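Local coordinates for protein decapping nuclease RAI1 (Candida albicans, PDB 5BUD) that removes NAD caps and hydrolyses other 5' ends of RNA, such as triphosphates, with a divalent metal, and binds and stimulates the exoribonuclease RAT1, at residues E22-A27 and L207-T212; S98-F103 and G215-V220; T102-M107 and A222-C227. All coordinates share one frame; numbering follows the deposited sequence.

Contact 1 (E22-A27 and L207-T212); sequences ELFSYA and LSVIRT
A classic beta bulge breaks the antiparallel pairing of strands 21-28 and 205-214, in the strand pairing of this PD-(D/E)XK nuclease: Leu-23 and Phe-24 both face Val-209. The carbonyl oxygen Val-209 O takes the N-H of Leu-23 at 2.8 Å and, weakly, that of Phe-24, so one acceptor serves two successive amides and the register slips by one residue between Glu-22 and Phe-24. Beyond the bulge the pairing is regular: Phe-24 with Val-209 and Tyr-26 with Leu-207 are hydrogen-bonded pairs, and Ser-25 with Ser-208 is the non-hydrogen-bonded pair between them.

Two aromatic rings lie over aliphatic side chains on the Phe-24 and Tyr-26 face. With CG of Phe-24 set between its own backbone N and carbonyl carbon (chi1 61°), the ring folds over Val-209, whose CB sits 3.9 Å from the Phe-24 ring centroid in a CH-pi contact and whose CG2 touches CE2. Tyr-26 takes a similar first torsion and receives Leu-207 CB on a face, 4.1 Å from its centroid, while Val-209 CG2 lies at the ring edge, 3.7 Å from Tyr-26 CE1. Val-209 is thus shared by both rings, and Leu-81 and Ala-84 of helix 78-92 add to this layer.

At the bulge Leu-23 turns its CD2 against Arg-211 CB, 3.7 Å away, while the Arg-211 guanidinium leads off to Ser-97. On the other face the extended Glu-22 chain, CG anti to its N (chi1 178°), carries the carboxylate along the strand to Ser-208. Tyr-243 also bonds Glu-22 OE1, giving this buried oxygen two hydroxyl partners; Ser-208 OG donates to Glu-22 OE1 at 2.8 Å, from above the carboxylate plane.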
ATOM      1  N   GLU A  22      -7.189  -7.936 -11.050  1.00 25.28           N
ATOM      2  CA  GLU A  22      -8.184  -7.230 -10.256  1.00 26.34           C
ATOM      3  C   GLU A  22      -9.460  -8.071 -10.234  1.00 27.59           C
ATOM      4  O   GLU A  22      -9.878  -8.573 -11.268  1.00 25.50           O
ATOM      5  CB  GLU A  22      -8.500  -5.876 -10.868  1.00 27.17           C
ATOM      6  CG  GLU A  22      -9.578  -5.102 -10.126  1.00 29.41           C
ATOM      7  CD  GLU A  22      -9.686  -3.672 -10.588  1.00 31.42           C
ATOM      8  OE1 GLU A  22      -8.699  -2.915 -10.446  1.00 31.41           O
ATOM      9  OE2 GLU A  22     -10.766  -3.296 -11.080  1.00 28.26           O
ATOM     10  N   LEU A  23     -10.081  -8.169  -9.058  1.00 29.70           N
ATOM     11  CA  LEU A  23     -11.386  -8.805  -8.885  1.00 28.44           C
ATOM     12  C   LEU A  23     -12.473  -7.749  -8.987  1.00 27.74           C
ATOM     13  O   LEU A  23     -13.425  -7.915  -9.746  1.00 27.64           O
ATOM     14  CB  LEU A  23     -11.463  -9.518  -7.524  1.00 28.83           C
ATOM     15  CG  LEU A  23     -10.399 -10.602  -7.258  1.00 31.47           C
ATOM     16  CD1 LEU A  23     -10.574 -11.246  -5.882  1.00 31.53           C
ATOM     17  CD2 LEU A  23     -10.404 -11.665  -8.353  1.00 33.82           C
ATOM     18  N   PHE A  24     -12.343  -6.676  -8.210  1.00 26.28           N
ATOM     19  CA  PHE A  24     -13.266  -5.558  -8.262  1.00 26.63           C
ATOM     20  C   PHE A  24     -12.585  -4.340  -7.660  1.00 26.70           C
ATOM     21  O   PHE A  24     -11.423  -4.420  -7.261  1.00 26.79           O
ATOM     22  CB  PHE A  24     -14.565  -5.886  -7.475  1.00 26.73           C
ATOM     23  CG  PHE A  24     -14.326  -6.174  -6.009  1.00 25.47           C
ATOM     24  CD1 PHE A  24     -14.075  -7.449  -5.583  1.00 24.34           C
ATOM     25  CD2 PHE A  24     -14.321  -5.154  -5.084  1.00 26.15           C
ATOM     26  CE1 PHE A  24     -13.821  -7.719  -4.265  1.00 25.40           C
ATOM     27  CE2 PHE A  24     -14.085  -5.413  -3.742  1.00 26.55           C
ATOM     28  CZ  PHE A  24     -13.822  -6.695  -3.334  1.00 25.91           C
ATOM     29  N   SER A  25     -13.327  -3.233  -7.573  1.00 24.53           N
ATOM     30  CA  SER A  25     -12.874  -2.026  -6.945  1.00 24.54           C
ATOM     31  C   SER A  25     -13.984  -1.386  -6.142  1.00 26.36           C
ATOM     32  O   SER A  25     -15.149  -1.726  -6.307  1.00 24.86           O
ATOM     33  CB  SER A  25     -12.427  -1.027  -7.996  1.00 26.90           C
ATOM     34  OG  SER A  25     -13.474  -0.805  -8.911  1.00 27.87           O
ATOM     35  N   TYR A  26     -13.596  -0.427  -5.315  1.00 25.04           N
ATOM     36  CA  TYR A  26     -14.515   0.408  -4.585  1.00 25.69           C
ATOM     37  C   TYR A  26     -13.755   1.706  -4.314  1.00 27.07           C
ATOM     38  O   TYR A  26     -12.612   1.847  -4.770  1.00 24.60           O
ATOM     39  CB  TYR A  26     -15.023  -0.316  -3.323  1.00 25.42           C
ATOM     40  CG  TYR A  26     -14.026  -0.662  -2.247  1.00 25.07           C
ATOM     41  CD1 TYR A  26     -13.112  -1.683  -2.413  1.00 25.62           C
ATOM     42  CD2 TYR A  26     -14.027   0.006  -1.036  1.00 26.36           C
ATOM     43  CE1 TYR A  26     -12.203  -2.028  -1.419  1.00 24.95           C
ATOM     44  CE2 TYR A  26     -13.125  -0.319  -0.036  1.00 26.10           C
ATOM     45  CZ  TYR A  26     -12.210  -1.341  -0.234  1.00 25.34           C
ATOM     46  OH  TYR A  26     -11.330  -1.638   0.777  1.00 22.89           O
ATOM     47  N   ALA A  27     -14.364   2.650  -3.598  1.00 23.95           N
ATOM     48  CA  ALA A  27     -13.810   3.971  -3.503  1.00 26.09           C
ATOM     49  C   ALA A  27     -14.154   4.606  -2.171  1.00 29.09           C
ATOM     50  O   ALA A  27     -15.045   4.120  -1.459  1.00 31.52           O
ATOM     51  CB  ALA A  27     -14.336   4.820  -4.665  1.00 25.88           C
ATOM     52  N   LEU A 207      -9.824   2.210  -4.639  1.00 21.09           N
ATOM     53  CA  LEU A 207      -9.224   0.986  -4.163  1.00 24.24           C
ATOM     54  C   LEU A 207      -9.497  -0.195  -5.064  1.00 24.41           C
ATOM     55  O   LEU A 207     -10.652  -0.510  -5.384  1.00 26.81           O
ATOM     56  CB  LEU A 207      -9.670   0.668  -2.734  1.00 25.84           C
ATOM     57  CG  LEU A 207      -9.309   1.784  -1.742  1.00 28.11           C
ATOM     58  CD1 LEU A 207     -10.533   2.644  -1.487  1.00 30.57           C
ATOM     59  CD2 LEU A 207      -8.792   1.209  -0.434  1.00 30.92           C
ATOM     60  N   SER A 208      -8.416  -0.876  -5.424  1.00 21.32           N
ATOM     61  CA  SER A 208      -8.472  -2.100  -6.172  1.00 21.29           C
ATOM     62  C   SER A 208      -8.332  -3.256  -5.196  1.00 21.12           C
ATOM     63  O   SER A 208      -7.510  -3.225  -4.273  1.00 20.96           O
ATOM     64  CB  SER A 208      -7.316  -2.146  -7.164  1.00 20.31           C
ATOM     65  OG  SER A 208      -7.388  -3.247  -8.029  1.00 21.85           O
ATOM     66  N   VAL A 209      -9.121  -4.285  -5.424  1.00 21.88           N
ATOM     67  CA  VAL A 209      -8.966  -5.549  -4.754  1.00 23.68           C
ATOM     68  C   VAL A 209      -8.557  -6.567  -5.788  1.00 24.61           C
ATOM     69  O   VAL A 209      -9.270  -6.803  -6.772  1.00 23.76           O
ATOM     70  CB  VAL A 209     -10.253  -5.987  -4.044  1.00 23.32           C
ATOM     71  CG1 VAL A 209     -10.065  -7.341  -3.395  1.00 25.07           C
ATOM     72  CG2 VAL A 209     -10.593  -4.981  -2.974  1.00 24.71           C
ATOM     73  N   ILE A 210      -7.398  -7.185  -5.546  1.00 24.72           N
ATOM     74  CA  ILE A 210      -6.795  -8.088  -6.511  1.00 24.14           C
ATOM     75  C   ILE A 210      -6.588  -9.455  -5.892  1.00 24.92           C
ATOM     76  O   ILE A 210      -6.474  -9.588  -4.672  1.00 23.91           O
ATOM     77  CB  ILE A 210      -5.436  -7.554  -7.019  1.00 24.62           C
ATOM     78  CG1 ILE A 210      -4.393  -7.493  -5.897  1.00 24.84           C
ATOM     79  CG2 ILE A 210      -5.598  -6.156  -7.601  1.00 24.53           C
ATOM     80  CD1 ILE A 210      -3.023  -7.818  -6.396  1.00 27.35           C
ATOM     81  N   ARG A 211      -6.572 -10.469  -6.749  1.00 26.79           N
ATOM     82  CA  ARG A 211      -6.172 -11.811  -6.400  1.00 28.02           C
ATOM     83  C   ARG A 211      -4.762 -12.024  -7.009  1.00 26.14           C
ATOM     84  O   ARG A 211      -4.534 -11.673  -8.145  1.00 24.41           O
ATOM     85  CB  ARG A 211      -7.155 -12.800  -7.008  1.00 30.96           C
ATOM     86  CG  ARG A 211      -7.053 -14.238  -6.531  1.00 35.05           C
ATOM     87  CD  ARG A 211      -8.279 -15.031  -6.989  1.00 38.92           C
ATOM     88  NE  ARG A 211      -8.292 -16.439  -6.558  1.00 41.79           N
ATOM     89  CZ  ARG A 211      -7.667 -17.440  -7.188  1.00 42.32           C
ATOM     90  NH1 ARG A 211      -6.935 -17.217  -8.278  1.00 40.82           N
ATOM     91  NH2 ARG A 211      -7.771 -18.679  -6.725  1.00 43.73           N
ATOM     92  N   THR A 212      -3.848 -12.586  -6.234  1.00 26.26           N
ATOM     93  CA  THR A 212      -2.491 -12.920  -6.708  1.00 27.36           C
ATOM     94  C   THR A 212      -2.039 -14.186  -5.964  1.00 29.49           C
ATOM     95  O   THR A 212      -2.819 -14.827  -5.251  1.00 27.03           O
ATOM     96  CB  THR A 212      -1.514 -11.732  -6.504  1.00 28.22           C
ATOM     97  OG1 THR A 212      -0.253 -11.940  -7.200  1.00 28.13           O
ATOM     98  CG2 THR A 212      -1.274 -11.479  -5.008  1.00 29.40           C
TER

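Contact 2 (S98-F103 and G215-V220); sequences SDIITF and GNVKLV
Val-220, Ile-100 and Lys-218 have the most surface buried in this parallel strand pair of the PD-(D/E)XK nuclease domain. Away from the annotated sites, it joins strand 100-103 to strand 217-228, which farther along carries the metal ligands Glu-224 and Asp-226. Val-220 is held through both its N and its O, which bond to the residues flanking Ile-101: N donates to Ile-100 O at 2.9 Å, and O receives Thr-102 N at 3.0 Å. Its side chain lies beside Ile-101 and points the same way, CB against Ile-101 CG1, while CG2 reaches back to Ser-98 CB at 3.5 Å. On the opposite face Ile-100 lies alongside Leu-219, with Ile-100 CD1 4.0 Å from Leu-219 CD2.

Lys-218 contributes mostly backbone. Lys-218 O accepts from both Asp-99 N and Ile-100 N, the first from above the carbonyl plane and the second within it. Lys-218 N donates to Asp-99 OD1 at 2.9 Å, nearly straight at 172° and on the anti side of the carboxylate, so a side chain supplies the acceptor where the strand pairing begins.

Ile-100 O is also doubly held, because Ser-98 OG donates to it at 2.7 Å from the face opposite Val-220 N. Both shared carbonyls are therefore bonded from two directions, which should fix the rotation of their peptide planes.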
ATOM      1  N   SER A  98      -9.245 -17.923  -1.956  1.00 30.44           N
ATOM      2  CA  SER A  98      -7.950 -17.411  -1.504  1.00 29.63           C
ATOM      3  C   SER A  98      -7.631 -18.047  -0.179  1.00 29.67           C
ATOM      4  O   SER A  98      -8.543 -18.543   0.538  1.00 32.47           O
ATOM      5  CB  SER A  98      -8.008 -15.880  -1.344  1.00 30.78           C
ATOM      6  OG  SER A  98      -6.784 -15.310  -0.912  1.00 29.30           O
ATOM      7  N   ASP A  99      -6.354 -18.005   0.176  1.00 29.35           N
ATOM      8  CA  ASP A  99      -5.901 -18.421   1.502  1.00 27.84           C
ATOM      9  C   ASP A  99      -5.847 -17.276   2.488  1.00 26.80           C
ATOM     10  O   ASP A  99      -6.150 -17.442   3.689  1.00 26.89           O
ATOM     11  CB  ASP A  99      -4.543 -19.073   1.374  1.00 29.05           C
ATOM     12  CG  ASP A  99      -4.605 -20.301   0.484  1.00 30.59           C
ATOM     13  OD1 ASP A  99      -3.841 -20.385  -0.474  1.00 28.93           O
ATOM     14  OD2 ASP A  99      -5.474 -21.157   0.745  1.00 31.98           O
ATOM     15  N   ILE A 100      -5.455 -16.114   1.975  1.00 27.52           N
ATOM     16  CA  ILE A 100      -5.247 -14.909   2.787  1.00 27.27           C
ATOM     17  C   ILE A 100      -6.039 -13.738   2.201  1.00 26.14           C
ATOM     18  O   ILE A 100      -6.080 -13.564   0.997  1.00 28.51           O
ATOM     19  CB  ILE A 100      -3.742 -14.589   2.839  1.00 28.52           C
ATOM     20  CG1 ILE A 100      -3.007 -15.702   3.577  1.00 29.89           C
ATOM     21  CG2 ILE A 100      -3.488 -13.255   3.531  1.00 31.34           C
ATOM     22  CD1 ILE A 100      -1.499 -15.485   3.663  1.00 31.09           C
ATOM     23  N   ILE A 101      -6.696 -12.955   3.047  1.00 24.83           N
ATOM     24  CA  ILE A 101      -7.312 -11.728   2.602  1.00 24.02           C
ATOM     25  C   ILE A 101      -6.771 -10.607   3.454  1.00 24.25           C
ATOM     26  O   ILE A 101      -6.894 -10.652   4.681  1.00 23.60           O
ATOM     27  CB  ILE A 101      -8.829 -11.802   2.681  1.00 24.77           C
ATOM     28  CG1 ILE A 101      -9.353 -12.831   1.666  1.00 27.28           C
ATOM     29  CG2 ILE A 101      -9.482 -10.439   2.446  1.00 25.97           C
ATOM     30  CD1 ILE A 101     -10.843 -13.122   1.857  1.00 28.54           C
ATOM     31  N   THR A 102      -6.184  -9.596   2.816  1.00 22.04           N
ATOM     32  CA  THR A 102      -5.516  -8.549   3.566  1.00 22.70           C
ATOM     33  C   THR A 102      -5.340  -7.263   2.777  1.00 25.15           C
ATOM     34  O   THR A 102      -5.818  -7.135   1.658  1.00 25.03           O
ATOM     35  CB  THR A 102      -4.162  -9.056   4.167  1.00 22.43           C
ATOM     36  OG1 THR A 102      -3.662  -8.138   5.175  1.00 21.44           O
ATOM     37  CG2 THR A 102      -3.151  -9.300   3.122  1.00 21.77           C
ATOM     38  N   PHE A 103      -4.707  -6.277   3.390  1.00 26.18           N
ATOM     39  CA  PHE A 103      -4.376  -5.053   2.669  1.00 26.26           C
ATOM     40  C   PHE A 103      -2.932  -5.150   2.135  1.00 26.48           C
ATOM     41  O   PHE A 103      -2.039  -5.739   2.764  1.00 24.17           O
ATOM     42  CB  PHE A 103      -4.553  -3.846   3.569  1.00 26.49           C
ATOM     43  CG  PHE A 103      -5.975  -3.570   3.928  1.00 27.77           C
ATOM     44  CD1 PHE A 103      -6.552  -4.153   5.045  1.00 28.03           C
ATOM     45  CD2 PHE A 103      -6.737  -2.707   3.153  1.00 29.58           C
ATOM     46  CE1 PHE A 103      -7.876  -3.879   5.381  1.00 29.23           C
ATOM     47  CE2 PHE A 103      -8.060  -2.445   3.477  1.00 30.03           C
ATOM     48  CZ  PHE A 103      -8.627  -3.033   4.587  1.00 28.36           C
ATOM     49  N   GLY A 215       4.217 -19.139  -4.844  1.00 31.73           N
ATOM     50  CA  GLY A 215       4.289 -20.571  -4.547  1.00 34.42           C
ATOM     51  C   GLY A 215       2.905 -21.173  -4.760  1.00 36.01           C
ATOM     52  O   GLY A 215       2.267 -20.923  -5.772  1.00 35.64           O
ATOM     53  N   ASN A 216       2.411 -21.927  -3.791  1.00 34.70           N
ATOM     54  CA  ASN A 216       1.076 -22.478  -3.899  1.00 38.70           C
ATOM     55  C   ASN A 216       0.072 -21.741  -3.011  1.00 36.21           C
ATOM     56  O   ASN A 216      -0.986 -22.275  -2.722  1.00 39.53           O
ATOM     57  CB  ASN A 216       1.096 -23.981  -3.568  1.00 44.06           C
ATOM     58  CG  ASN A 216       1.686 -24.266  -2.193  1.00 48.97           C
ATOM     59  OD1 ASN A 216       1.348 -23.602  -1.207  1.00 52.09           O
ATOM     60  ND2 ASN A 216       2.577 -25.251  -2.122  1.00 49.90           N
ATOM     61  N   VAL A 217       0.385 -20.520  -2.584  1.00 35.15           N
ATOM     62  CA  VAL A 217      -0.532 -19.754  -1.723  1.00 32.74           C
ATOM     63  C   VAL A 217      -1.288 -18.699  -2.521  1.00 31.66           C
ATOM     64  O   VAL A 217      -0.721 -18.062  -3.389  1.00 30.31           O
ATOM     65  CB  VAL A 217       0.218 -19.085  -0.555  1.00 33.10           C
ATOM     66  CG1 VAL A 217      -0.763 -18.323   0.345  1.00 34.86           C
ATOM     67  CG2 VAL A 217       0.936 -20.135   0.262  1.00 33.25           C
ATOM     68  N   LYS A 218      -2.578 -18.527  -2.229  1.00 33.28           N
ATOM     69  CA  LYS A 218      -3.388 -17.496  -2.875  1.00 33.90           C
ATOM     70  C   LYS A 218      -3.653 -16.336  -1.922  1.00 32.81           C
ATOM     71  O   LYS A 218      -4.000 -16.552  -0.749  1.00 29.26           O
ATOM     72  CB  LYS A 218      -4.723 -18.086  -3.353  1.00 37.23           C
ATOM     73  CG  LYS A 218      -4.593 -19.042  -4.541  1.00 41.01           C
ATOM     74  CD  LYS A 218      -3.636 -18.521  -5.610  1.00 44.91           C
ATOM     75  CE  LYS A 218      -3.468 -19.477  -6.792  1.00 49.73           C
ATOM     76  NZ  LYS A 218      -2.381 -20.469  -6.526  1.00 51.38           N
ATOM     77  N   LEU A 219      -3.476 -15.117  -2.429  1.00 29.89           N
ATOM     78  CA  LEU A 219      -3.722 -13.910  -1.635  1.00 30.26           C
ATOM     79  C   LEU A 219      -4.620 -12.941  -2.351  1.00 28.94           C
ATOM     80  O   LEU A 219      -4.458 -12.737  -3.537  1.00 28.47           O
ATOM     81  CB  LEU A 219      -2.432 -13.180  -1.319  1.00 30.83           C
ATOM     82  CG  LEU A 219      -1.402 -14.000  -0.541  1.00 32.42           C
ATOM     83  CD1 LEU A 219      -0.367 -14.511  -1.522  1.00 30.35           C
ATOM     84  CD2 LEU A 219      -0.763 -13.126   0.539  1.00 32.70           C
ATOM     85  N   VAL A 220      -5.538 -12.340  -1.596  1.00 26.07           N
ATOM     86  CA  VAL A 220      -6.330 -11.216  -2.057  1.00 26.28           C
ATOM     87  C   VAL A 220      -5.839  -9.981  -1.316  1.00 24.39           C
ATOM     88  O   VAL A 220      -5.762 -10.002  -0.090  1.00 24.77           O
ATOM     89  CB  VAL A 220      -7.822 -11.491  -1.795  1.00 26.52           C
ATOM     90  CG1 VAL A 220      -8.675 -10.237  -2.013  1.00 26.30           C
ATOM     91  CG2 VAL A 220      -8.261 -12.633  -2.698  1.00 29.94           C
TER

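Contact 3 (T102-M107 and A222-C227). With MN (manganese (II) ion), chain F; MN (manganese (II) ion), chain E.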
ATOM      1  N   THR A 102      -6.184  -9.596   2.816  1.00 22.04           N
ATOM      2  CA  THR A 102      -5.516  -8.549   3.566  1.00 22.70           C
ATOM      3  C   THR A 102      -5.340  -7.263   2.777  1.00 25.15           C
ATOM      4  O   THR A 102      -5.818  -7.135   1.658  1.00 25.03           O
ATOM      5  CB  THR A 102      -4.162  -9.056   4.167  1.00 22.43           C
ATOM      6  OG1 THR A 102      -3.662  -8.138   5.175  1.00 21.44           O
ATOM      7  CG2 THR A 102      -3.151  -9.300   3.122  1.00 21.77           C
ATOM      8  N   PHE A 103      -4.707  -6.277   3.390  1.00 26.18           N
ATOM      9  CA  PHE A 103      -4.376  -5.053   2.669  1.00 26.26           C
ATOM     10  C   PHE A 103      -2.932  -5.150   2.135  1.00 26.48           C
ATOM     11  O   PHE A 103      -2.039  -5.739   2.764  1.00 24.17           O
ATOM     12  CB  PHE A 103      -4.553  -3.846   3.569  1.00 26.49           C
ATOM     13  CG  PHE A 103      -5.975  -3.570   3.928  1.00 27.77           C
ATOM     14  CD1 PHE A 103      -6.552  -4.153   5.045  1.00 28.03           C
ATOM     15  CD2 PHE A 103      -6.737  -2.707   3.153  1.00 29.58           C
ATOM     16  CE1 PHE A 103      -7.876  -3.879   5.381  1.00 29.23           C
ATOM     17  CE2 PHE A 103      -8.060  -2.445   3.477  1.00 30.03           C
ATOM     18  CZ  PHE A 103      -8.627  -3.033   4.587  1.00 28.36           C
ATOM     19  N   ARG A 104      -2.712  -4.582   0.960  1.00 27.78           N
ATOM     20  CA  ARG A 104      -1.380  -4.581   0.347  1.00 28.16           C
ATOM     21  C   ARG A 104      -0.278  -3.954   1.196  1.00 28.48           C
ATOM     22  O   ARG A 104       0.856  -4.432   1.142  1.00 24.69           O
ATOM     23  CB  ARG A 104      -1.393  -3.909  -1.027  1.00 32.19           C
ATOM     24  CG  ARG A 104      -1.353  -2.406  -0.961  1.00 36.81           C
ATOM     25  CD  ARG A 104      -0.235  -1.812  -1.813  1.00 37.19           C
ATOM     26  NE  ARG A 104      -0.384  -0.375  -1.722  1.00 38.88           N
ATOM     27  CZ  ARG A 104      -0.959   0.422  -2.622  1.00 41.23           C
ATOM     28  NH1 ARG A 104      -1.433  -0.026  -3.797  1.00 41.80           N
ATOM     29  NH2 ARG A 104      -1.040   1.714  -2.332  1.00 45.22           N
ATOM     30  N   GLU A 105      -0.583  -2.931   2.000  1.00 26.57           N
ATOM     31  CA  GLU A 105       0.456  -2.292   2.808  1.00 31.25           C
ATOM     32  C   GLU A 105       1.028  -3.271   3.824  1.00 29.18           C
ATOM     33  O   GLU A 105       2.208  -3.212   4.188  1.00 27.53           O
ATOM     34  CB  GLU A 105      -0.067  -1.046   3.529  1.00 39.02           C
ATOM     35  CG  GLU A 105       1.053  -0.162   4.035  1.00 47.47           C
ATOM     36  CD  GLU A 105       0.721   0.631   5.291  1.00 56.46           C
ATOM     37  OE1 GLU A 105       1.673   1.199   5.882  1.00 60.59           O
ATOM     38  OE2 GLU A 105      -0.463   0.691   5.687  1.00 61.88           O
ATOM     39  N   ILE A 106       0.193  -4.198   4.257  1.00 28.27           N
ATOM     40  CA  ILE A 106       0.618  -5.211   5.176  1.00 27.24           C
ATOM     41  C   ILE A 106       1.663  -6.148   4.539  1.00 25.21           C
ATOM     42  O   ILE A 106       2.698  -6.377   5.144  1.00 22.90           O
ATOM     43  CB  ILE A 106      -0.586  -5.977   5.744  1.00 27.78           C
ATOM     44  CG1 ILE A 106      -1.346  -5.042   6.704  1.00 28.22           C
ATOM     45  CG2 ILE A 106      -0.101  -7.206   6.470  1.00 27.62           C
ATOM     46  CD1 ILE A 106      -2.712  -5.540   7.099  1.00 32.17           C
ATOM     47  N   MET A 107       1.411  -6.673   3.347  1.00 24.21           N
ATOM     48  CA  MET A 107       2.430  -7.483   2.653  1.00 24.43           C
ATOM     49  C   MET A 107       3.654  -6.706   2.206  1.00 24.69           C
ATOM     50  O   MET A 107       4.764  -7.273   2.138  1.00 25.36           O
ATOM     51  CB  MET A 107       1.822  -8.213   1.461  1.00 27.25           C
ATOM     52  CG  MET A 107       0.813  -9.258   1.883  1.00 29.33           C
ATOM     53  SD  MET A 107       1.545 -10.484   2.995  1.00 36.21           S
ATOM     54  CE  MET A 107       0.196 -10.609   4.122  1.00 35.51           C
ATOM     55  N   ALA A 222      -6.107  -5.659  -0.908  1.00 21.82           N
ATOM     56  CA  ALA A 222      -6.771  -4.396  -1.206  1.00 21.39           C
ATOM     57  C   ALA A 222      -5.730  -3.289  -1.164  1.00 23.04           C
ATOM     58  O   ALA A 222      -4.958  -3.209  -0.230  1.00 21.42           O
ATOM     59  CB  ALA A 222      -7.892  -4.124  -0.195  1.00 21.57           C
ATOM     60  N   GLY A 223      -5.693  -2.446  -2.189  1.00 24.10           N
ATOM     61  CA  GLY A 223      -4.761  -1.350  -2.210  1.00 24.74           C
ATOM     62  C   GLY A 223      -5.269  -0.168  -2.981  1.00 24.75           C
ATOM     63  O   GLY A 223      -5.996  -0.294  -3.965  1.00 22.74           O
ATOM     64  N   GLU A 224      -4.838   0.987  -2.536  1.00 23.59           N
ATOM     65  CA  GLU A 224      -5.272   2.223  -3.121  1.00 27.60           C
ATOM     66  C   GLU A 224      -4.425   2.507  -4.362  1.00 25.54           C
ATOM     67  O   GLU A 224      -3.233   2.230  -4.367  1.00 25.28           O
ATOM     68  CB  GLU A 224      -5.196   3.304  -2.067  1.00 31.55           C
ATOM     69  CG  GLU A 224      -5.805   4.627  -2.456  1.00 37.95           C
ATOM     70  CD  GLU A 224      -4.756   5.692  -2.680  1.00 42.69           C
ATOM     71  OE1 GLU A 224      -3.553   5.337  -2.695  1.00 44.59           O
ATOM     72  OE2 GLU A 224      -5.143   6.870  -2.832  1.00 46.16           O
ATOM     73  N   ILE A 225      -5.084   2.976  -5.426  1.00 23.97           N
ATOM     74  CA  ILE A 225      -4.459   3.195  -6.738  1.00 24.47           C
ATOM     75  C   ILE A 225      -4.399   4.689  -7.003  1.00 22.66           C
ATOM     76  O   ILE A 225      -5.393   5.393  -6.825  1.00 24.90           O
ATOM     77  CB  ILE A 225      -5.257   2.471  -7.845  1.00 25.03           C
ATOM     78  CG1 ILE A 225      -5.226   0.951  -7.656  1.00 26.55           C
ATOM     79  CG2 ILE A 225      -4.749   2.853  -9.239  1.00 24.62           C
ATOM     80  CD1 ILE A 225      -3.822   0.359  -7.682  1.00 29.45           C
ATOM     81  N   ASP A 226      -3.248   5.209  -7.405  1.00 21.83           N
ATOM     82  CA  ASP A 226      -3.109   6.659  -7.593  1.00 21.16           C
ATOM     83  C   ASP A 226      -3.804   7.155  -8.848  1.00 21.41           C
ATOM     84  O   ASP A 226      -4.512   8.162  -8.821  1.00 21.44           O
ATOM     85  CB  ASP A 226      -1.647   7.094  -7.629  1.00 21.04           C
ATOM     86  CG  ASP A 226      -1.012   7.095  -6.247  1.00 20.99           C
ATOM     87  OD1 ASP A 226      -1.791   7.165  -5.284  1.00 18.76           O
ATOM     88  OD2 ASP A 226       0.234   7.113  -6.135  1.00 19.62           O
ATOM     89  N   CYS A 227      -3.601   6.465  -9.948  1.00 19.88           N
ATOM     90  CA  CYS A 227      -4.251   6.875 -11.191  1.00 21.44           C
ATOM     91  C   CYS A 227      -4.090   5.843 -12.268  1.00 21.37           C
ATOM     92  O   CYS A 227      -3.447   4.803 -12.065  1.00 19.66           O
ATOM     93  CB  CYS A 227      -3.757   8.260 -11.669  1.00 22.16           C
ATOM     94  SG  CYS A 227      -1.999   8.365 -12.137  1.00 21.45           S
TER
HETATM   95 MN    MN F 402      -1.566   6.384  -3.229  1.00 44.29          MN
HETATM   96 MN    MN E 401       1.550   7.425  -4.499  1.00 22.25          MN
HETATM   97  O   HOH W   1      -1.030   3.930  -3.749  1.00 28.91           O
HETATM   98  O   HOH W   2       1.131   9.537  -4.475  1.00 20.12           O
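Backbone hydrogen bonds come first: Ala-222 N donates to Thr-102 O at 3.0 Å, and Arg-104 N donates to Ala-222 O at 2.9 Å, nearly straight at 173°. They frame the parallel pair Phe-103 and Ala-222, the last step of the pairing before strand 100-103 passes into helix 104-112. Phe-103 is the N-cap residue, and the amide of Arg-104, in the first turn, finds its acceptor in the neighbouring strand, at Ala-222 O.

Apolar contact is small. Phe-103 CD2 meets Ala-222 CB at 3.8 Å, and the Phe-103 ring also meets Phe-78 edge-to-face.

Arg-104 carries the polar side-chain contact. Its CG lies between its own N and carbonyl carbon (chi1 81°), and a bend at chi2 sends the chain along the strand over Gly-223, whose CA lies over one face of the guanidinium. Arg-104 CG passes 3.8 Å from Gly-223 CA. Arg-104 NH1 donates to Glu-224 O at 2.9 Å, tilted from the carbonyl plane, and NH2 adds a weak bond to the same oxygen. A water bridges Arg-104 NH2 and Glu-224 O.

That water also binds manganese in the active site. Glu-224 OE1 at 2.3 Å and Asp-226 OD1 at 2.2 Å hold this ion, which a phosphate of the bound RNA also meets; Asp-226 OD2 binds the second manganese at 2.1 Å, so the aspartate bridges both. Arg-104 is thus a second-shell residue, linked to the first ion through the water.

Glu-245 and Leu-246 of strand 243-250 complete the protein ligands of the second manganese, while Gln-271 and Met-275 of helix 255-275 pack against Arg-104 and Val-209 of strand 205-214 touches Ala-222.

Overall arrangement
From the N terminus, strand 21-28 waits about 180 residues for its partner in contact 1, the longest closure of the three. Residues 98-107 come next and meet 215-227 through contacts 2 and 3, which start from the same stretch, share Thr-102 and Phe-103 and follow one another along the same two strands. Both cross contact 1, because 98-107 lies between 22-27 and 207-212, whereas its partners 215-227 come after 207-212. Strands 205-214 and 217-228 are neighbours, joined by bonds such as Ser-208 O with Gly-223 N and Thr-212 N with Leu-219 O. The pairing thus runs from 21-28 through 205-214 and 217-228 to 100-103, and contact 3 reaches the metal centre.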